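Local coordinates for protein ADP-ribosyltransferase (Staphylococcus aureus, PDB 1OJQ) that probably transfers ADP-ribose from NAD+ to a target protein, as a C3-type mono-ADP-ribosyltransferase exoenzyme of Staphylococcus aureus, at residues A[15-18]-A[19-22]; A[99-102]-A[103-107]. All blocks are in the same frame, centred on the assembly; numbering follows the deposited sequence.

How the contacts relate
Each contact lies within one helix, contact 1 in helix 9-23 and contact 2 in helix 100-106. They share no element and lie on opposite sides of the chain's centre, with nearest atoms about 30 Å apart. Each is partly buried. In contact 1 Gly16 and Leu19 are the buried residues, in contact 2 Asp102 and Leu106. Contact 1 lies toward the C-terminal end of its helix, and its chemistry is a leucine methyl over an indole plus serines bonded to their own helix backbone. Contact 2 starts at a helix N-terminus. Its chemistry is a capping box, a buried aspartate with a lysine partner, and a water shared by arginine and histidine.

Contact 1. Residues A[15-18]-A[19-22]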
ATOM      1  N   TRP A  15     -13.337  11.228  -6.048  1.00  8.90           N
ATOM      2  CA  TRP A  15     -12.499  10.529  -7.030  1.00  9.14           C
ATOM      3  C   TRP A  15     -12.639   9.026  -6.848  1.00  8.10           C
ATOM      4  O   TRP A  15     -12.902   8.308  -7.810  1.00  9.42           O
ATOM      5  CB  TRP A  15     -11.036  10.943  -6.912  1.00 10.96           C
ATOM      6  CG  TRP A  15     -10.083  10.430  -7.948  1.00  7.20           C
ATOM      7  CD1 TRP A  15      -9.792  11.004  -9.155  1.00  9.26           C
ATOM      8  CD2 TRP A  15      -9.282   9.242  -7.887  1.00  6.60           C
ATOM      9  NE1 TRP A  15      -8.870  10.257  -9.852  1.00  8.45           N
ATOM     10  CE2 TRP A  15      -8.543   9.165  -9.082  1.00  8.99           C
ATOM     11  CE3 TRP A  15      -9.128   8.238  -6.926  1.00 12.29           C
ATOM     12  CZ2 TRP A  15      -7.658   8.121  -9.338  1.00 14.45           C
ATOM     13  CZ3 TRP A  15      -8.261   7.195  -7.160  1.00 10.34           C
ATOM     14  CH2 TRP A  15      -7.545   7.163  -8.365  1.00 13.76           C
ATOM     15  N   GLY A  16     -12.468   8.567  -5.606  1.00  8.07           N
ATOM     16  CA  GLY A  16     -12.617   7.147  -5.347  1.00  8.95           C
ATOM     17  C   GLY A  16     -13.959   6.576  -5.762  1.00  8.69           C
ATOM     18  O   GLY A  16     -13.962   5.468  -6.330  1.00 10.64           O
ATOM     19  N   ASN A  17     -15.068   7.247  -5.485  1.00  7.39           N
ATOM     20  CA  ASN A  17     -16.390   6.748  -5.871  1.00  5.89           C
ATOM     21  C   ASN A  17     -16.500   6.541  -7.378  1.00  7.35           C
ATOM     22  O   ASN A  17     -17.319   5.740  -7.852  1.00 11.23           O
ATOM     23  CB  ASN A  17     -17.458   7.742  -5.407  1.00  9.90           C
ATOM     24  CG  ASN A  17     -17.777   7.623  -3.933  1.00 15.47           C
ATOM     25  OD1 ASN A  17     -18.367   8.513  -3.316  1.00 14.77           O
ATOM     26  ND2 ASN A  17     -17.382   6.499  -3.348  1.00  9.22           N
ATOM     27  N   SER A  18     -15.684   7.275  -8.139  1.00  9.67           N
ATOM     28  CA  SER A  18     -15.745   7.095  -9.602  1.00 11.57           C
ATOM     29  C   SER A  18     -15.161   5.737  -9.958  1.00 12.18           C
ATOM     30  O   SER A  18     -15.611   5.099 -10.912  1.00 13.05           O
ATOM     31  CB  SER A  18     -15.064   8.235 -10.364  1.00 10.69           C
ATOM     32  OG  SER A  18     -13.642   8.118 -10.328  1.00 10.96           O
ATOM     33  N   LEU A  19     -14.167   5.268  -9.186  1.00  8.98           N
ATOM     34  CA  LEU A  19     -13.709   3.905  -9.478  1.00  9.68           C
ATOM     35  C   LEU A  19     -14.785   2.894  -9.101  1.00  9.33           C
ATOM     36  O   LEU A  19     -14.995   1.897  -9.807  1.00 11.12           O
ATOM     37  CB  LEU A  19     -12.417   3.558  -8.725  1.00  8.39           C
ATOM     38  CG  LEU A  19     -11.119   4.059  -9.372  1.00 11.54           C
ATOM     39  CD1 LEU A  19     -11.088   5.571  -9.247  1.00 12.67           C
ATOM     40  CD2 LEU A  19      -9.903   3.405  -8.732  1.00  8.58           C
ATOM     41  N   ILE A  20     -15.460   3.147  -7.978  1.00  6.86           N
ATOM     42  CA  ILE A  20     -16.444   2.152  -7.532  1.00  7.11           C
ATOM     43  C   ILE A  20     -17.553   2.059  -8.572  1.00 12.13           C
ATOM     44  O   ILE A  20     -17.978   0.974  -8.954  1.00 10.76           O
ATOM     45  CB  ILE A  20     -17.006   2.498  -6.146  1.00 10.44           C
ATOM     46  CG1 ILE A  20     -15.963   2.307  -5.033  1.00  7.42           C
ATOM     47  CG2 ILE A  20     -18.293   1.728  -5.903  1.00 15.32           C
ATOM     48  CD1 ILE A  20     -16.402   2.781  -3.658  1.00 13.27           C
ATOM     49  N   LYS A  21     -17.998   3.230  -9.027  1.00 11.91           N
ATOM     50  CA  LYS A  21     -19.032   3.271 -10.056  1.00  9.36           C
ATOM     51  C   LYS A  21     -18.636   2.428 -11.251  1.00  8.75           C
ATOM     52  O   LYS A  21     -19.442   1.648 -11.784  1.00 12.00           O
ATOM     53  CB  LYS A  21     -19.273   4.720 -10.491  1.00 12.24           C
ATOM     54  CG  LYS A  21     -20.373   4.822 -11.538  1.00 18.04           C
ATOM     55  CD  LYS A  21     -20.865   6.257 -11.682  1.00 25.46           C
ATOM     56  CE  LYS A  21     -21.956   6.344 -12.744  1.00 38.03           C
ATOM     57  NZ  LYS A  21     -22.368   7.750 -13.015  1.00 46.37           N
ATOM     58  N   SER A  22     -17.382   2.558 -11.683  1.00  9.31           N
ATOM     59  CA  SER A  22     -16.981   1.849 -12.895  1.00 11.98           C
ATOM     60  C   SER A  22     -16.929   0.346 -12.678  1.00 13.14           C
ATOM     61  O   SER A  22     -17.084  -0.446 -13.616  1.00 12.71           O
ATOM     62  CB  SER A  22     -15.637   2.382 -13.402  1.00 10.17           C
ATOM     63  OG  SER A  22     -14.600   1.933 -12.545  1.00 20.23           O
TER
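Trp15 and Leu19 meet one helical turn apart, an i to i+4 pair on helix 9-23 near the start of the ADP-ribosyltransferase chain. Leu19 CD1 lies over one face of the indole. It is 3.9 Å from the centroid of the six-membered ring and 12° off the ring normal, a CH-pi contact. Trp15 turns its CG anti to the backbone N (chi1 -173°), and this swings the ring along the helix toward Leu19. The N-H of the five-membered ring, Trp15 NE1, is hydrogen-bonded to Asp79 OD1, outside the turn. Pro78 touches both Trp15 and Leu19, so this pair forms the tightly packed side. Gly16 is also buried, and its O accepts the hydrogen bond of Ile20 N at 3.2 Å.

Ile20 and Asn17 run side by side on another flank of the helix, a methyl against an amide. Ile20 CD1 lies 3.9 Å from Asn17 ND2. Both side chains also touch Tyr166 of strand 165-166.

The solvent side carries Ser18, Lys21 and Ser22, all exposed. Lys21 is the loose one. It stretches away in an extended chain, with only its CB near Asn17 O at 3.4 Å. Its backbone N makes a nearly straight bond to that same oxygen, 2.9 Å and 167°. The two serines fold back on the helix. Ser22 OG donates to Leu19 O at 2.8 Å. Trp15 O is gripped twice: Ser18 N reaches it at 3.0 Å, and Ser18 OG donates to it at 2.6 Å in the carbonyl plane.

Contact 2. Residues A[99-102]-A[103-107]; sequences TRED and LHMLQ
A capping box opens helix 100-106, and the first turns of that helix carry this contact. Leu103 N bonds to Thr99 O across the first turn at 2.9 Å. Thr99 is the N-cap. Its OG1 accepts from Asp102 N at 2.9 Å, and Asp102 OD2 accepts from Thr99 N at 2.8 Å. That N-H meets the carboxylate from above its plane, 41° out of it. Asp102 is buried, and OD2 also forms a salt bridge with Lys121. The lysine and the helix N-terminus would probably both stabilise its negative charge. The other oxygen, OD1, lies 3.7 Å from Met105 CE.

The Arg100 and His104 side chains cross at a slant, one turn apart on the outer side. Arg100 bends at chi2 (71°), which brings its guanidinium along the helix toward His104. NH1 then comes 3.4 Å from His104 CB, with the guanidinium and ring planes 69° apart. Water 1 bridges their polar ends, accepting from Arg100 NH2 and bonding to His104 ND1. It sits at the edge of both flat groups, 2.8 Å from His104 ND1.

Glu101 runs alongside His104, its OE1 3.5 Å from His104 CD2. Met105 crosses Glu101 at about a right angle. Leu106 is buried against Leu118 of helix 116-126. The exposed Met105 touches the same leucine. Leu103 packs on Leu89, and its side chain is about 6 Å from that of Asp90, an NAD+-binding residue, though no NAD+ is bound in this model. An N-cap side chain taking the N-H of the residue three further on, whose own side chain takes the N-cap N-H, is the capping box found at many helix N-termini.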
ATOM      1  N   THR A  99      21.498  -2.676   8.783  1.00  8.61           N
ATOM      2  CA  THR A  99      21.676  -3.744   9.759  1.00  8.17           C
ATOM      3  C   THR A  99      20.713  -3.617  10.930  1.00  7.53           C
ATOM      4  O   THR A  99      20.060  -2.591  11.110  1.00  8.35           O
ATOM      5  CB  THR A  99      23.120  -3.755  10.313  1.00  7.36           C
ATOM      6  OG1 THR A  99      23.266  -2.636  11.192  1.00  7.64           O
ATOM      7  CG2 THR A  99      24.104  -3.571   9.178  1.00  7.08           C
ATOM      8  N   ARG A 100      20.639  -4.681  11.732  1.00  4.26           N
ATOM      9  CA  ARG A 100      19.853  -4.562  12.961  1.00  5.11           C
ATOM     10  C   ARG A 100      20.303  -3.388  13.814  1.00  5.19           C
ATOM     11  O   ARG A 100      19.488  -2.709  14.438  1.00  7.58           O
ATOM     12  CB  ARG A 100      19.978  -5.849  13.787  1.00  3.94           C
ATOM     13  CG  ARG A 100      19.393  -5.732  15.193  1.00  8.48           C
ATOM     14  CD  ARG A 100      17.864  -5.666  15.114  1.00 11.56           C
ATOM     15  NE  ARG A 100      17.271  -5.510  16.442  1.00 14.12           N
ATOM     16  CZ  ARG A 100      16.932  -4.346  16.999  1.00 22.50           C
ATOM     17  NH1 ARG A 100      17.109  -3.176  16.394  1.00 17.79           N
ATOM     18  NH2 ARG A 100      16.391  -4.320  18.217  1.00 21.66           N
ATOM     19  N   GLU A 101      21.621  -3.140  13.868  1.00  7.19           N
ATOM     20  CA  GLU A 101      22.075  -2.002  14.681  1.00  4.68           C
ATOM     21  C   GLU A 101      21.705  -0.683  14.022  1.00  6.21           C
ATOM     22  O   GLU A 101      21.400   0.271  14.741  1.00  8.50           O
ATOM     23  CB  GLU A 101      23.583  -2.052  14.945  1.00  5.99           C
ATOM     24  CG  GLU A 101      24.001  -1.085  16.046  1.00  3.03           C
ATOM     25  CD  GLU A 101      23.496  -1.510  17.418  1.00  8.30           C
ATOM     26  OE1 GLU A 101      23.761  -0.759  18.384  1.00  9.99           O
ATOM     27  OE2 GLU A 101      22.850  -2.567  17.578  1.00  9.22           O
ATOM     28  N   ASP A 102      21.733  -0.613  12.684  1.00  6.13           N
ATOM     29  CA  ASP A 102      21.237   0.579  12.005  1.00  7.38           C
ATOM     30  C   ASP A 102      19.798   0.863  12.447  1.00  8.09           C
ATOM     31  O   ASP A 102      19.450   2.000  12.776  1.00  9.96           O
ATOM     32  CB  ASP A 102      21.279   0.473  10.485  1.00  3.54           C
ATOM     33  CG  ASP A 102      22.690   0.416   9.930  1.00 10.10           C
ATOM     34  OD1 ASP A 102      23.610   0.965  10.576  1.00 11.49           O
ATOM     35  OD2 ASP A 102      22.857  -0.184   8.843  1.00 11.08           O
ATOM     36  N   LEU A 103      18.993  -0.200  12.456  1.00  6.22           N
ATOM     37  CA  LEU A 103      17.594  -0.044  12.848  1.00  7.70           C
ATOM     38  C   LEU A 103      17.470   0.383  14.303  1.00  4.17           C
ATOM     39  O   LEU A 103      16.623   1.214  14.655  1.00  6.89           O
ATOM     40  CB  LEU A 103      16.861  -1.373  12.658  1.00  9.34           C
ATOM     41  CG  LEU A 103      15.336  -1.314  12.717  1.00 17.52           C
ATOM     42  CD1 LEU A 103      14.806  -0.285  11.729  1.00 27.02           C
ATOM     43  CD2 LEU A 103      14.747  -2.691  12.430  1.00 13.24           C
ATOM     44  N   HIS A 104      18.320  -0.251  15.126  1.00  7.44           N
ATOM     45  CA  HIS A 104      18.298   0.092  16.548  1.00 10.87           C
ATOM     46  C   HIS A 104      18.614   1.569  16.752  1.00 11.30           C
ATOM     47  O   HIS A 104      17.940   2.269  17.509  1.00 12.08           O
ATOM     48  CB  HIS A 104      19.297  -0.770  17.324  1.00  5.50           C
ATOM     49  CG  HIS A 104      19.471  -0.325  18.750  1.00  8.10           C
ATOM     50  ND1 HIS A 104      18.481  -0.474  19.701  1.00 13.48           N
ATOM     51  CD2 HIS A 104      20.530   0.241  19.375  1.00 11.58           C
ATOM     52  CE1 HIS A 104      18.939  -0.002  20.858  1.00 16.61           C
ATOM     53  NE2 HIS A 104      20.180   0.443  20.689  1.00 13.51           N
ATOM     54  N   MET A 105      19.652   2.029  16.050  1.00  5.88           N
ATOM     55  CA  MET A 105      20.029   3.446  16.159  1.00 10.49           C
ATOM     56  C   MET A 105      18.977   4.355  15.523  1.00  9.04           C
ATOM     57  O   MET A 105      18.745   5.459  16.015  1.00 11.59           O
ATOM     58  CB  MET A 105      21.391   3.703  15.522  1.00  6.46           C
ATOM     59  CG  MET A 105      22.516   2.954  16.246  1.00  8.80           C
ATOM     60  SD  MET A 105      24.128   3.341  15.540  1.00 14.66           S
ATOM     61  CE  MET A 105      24.062   2.499  13.957  1.00 10.98           C
ATOM     62  N   LEU A 106      18.358   3.889  14.436  1.00  6.79           N
ATOM     63  CA  LEU A 106      17.320   4.694  13.786  1.00 11.54           C
ATOM     64  C   LEU A 106      16.195   5.037  14.758  1.00 11.07           C
ATOM     65  O   LEU A 106      15.682   6.168  14.780  1.00  9.06           O
ATOM     66  CB  LEU A 106      16.748   3.964  12.561  1.00  9.01           C
ATOM     67  CG  LEU A 106      15.789   4.801  11.693  1.00  8.67           C
ATOM     68  CD1 LEU A 106      16.475   6.052  11.158  1.00 10.22           C
ATOM     69  CD2 LEU A 106      15.222   3.980  10.542  1.00  9.76           C
ATOM     70  N   GLN A 107      15.791   4.051  15.564  1.00 10.78           N
ATOM     71  CA  GLN A 107      14.608   4.263  16.411  1.00 12.60           C
ATOM     72  C   GLN A 107      14.979   5.001  17.685  1.00 10.75           C
ATOM     73  O   GLN A 107      14.065   5.330  18.438  1.00 17.92           O
ATOM     74  CB  GLN A 107      13.886   2.955  16.730  1.00 12.03           C
ATOM     75  CG  GLN A 107      14.645   1.886  17.460  1.00 18.41           C
ATOM     76  CD  GLN A 107      14.683   1.977  18.970  1.00 23.22           C
ATOM     77  OE1 GLN A 107      15.763   1.845  19.561  1.00 21.91           O
ATOM     78  NE2 GLN A 107      13.549   2.198  19.626  1.00 15.38           N
TER
HETATM   79  O   HOH W   1      16.005  -1.822  19.516  1.00 30.74           O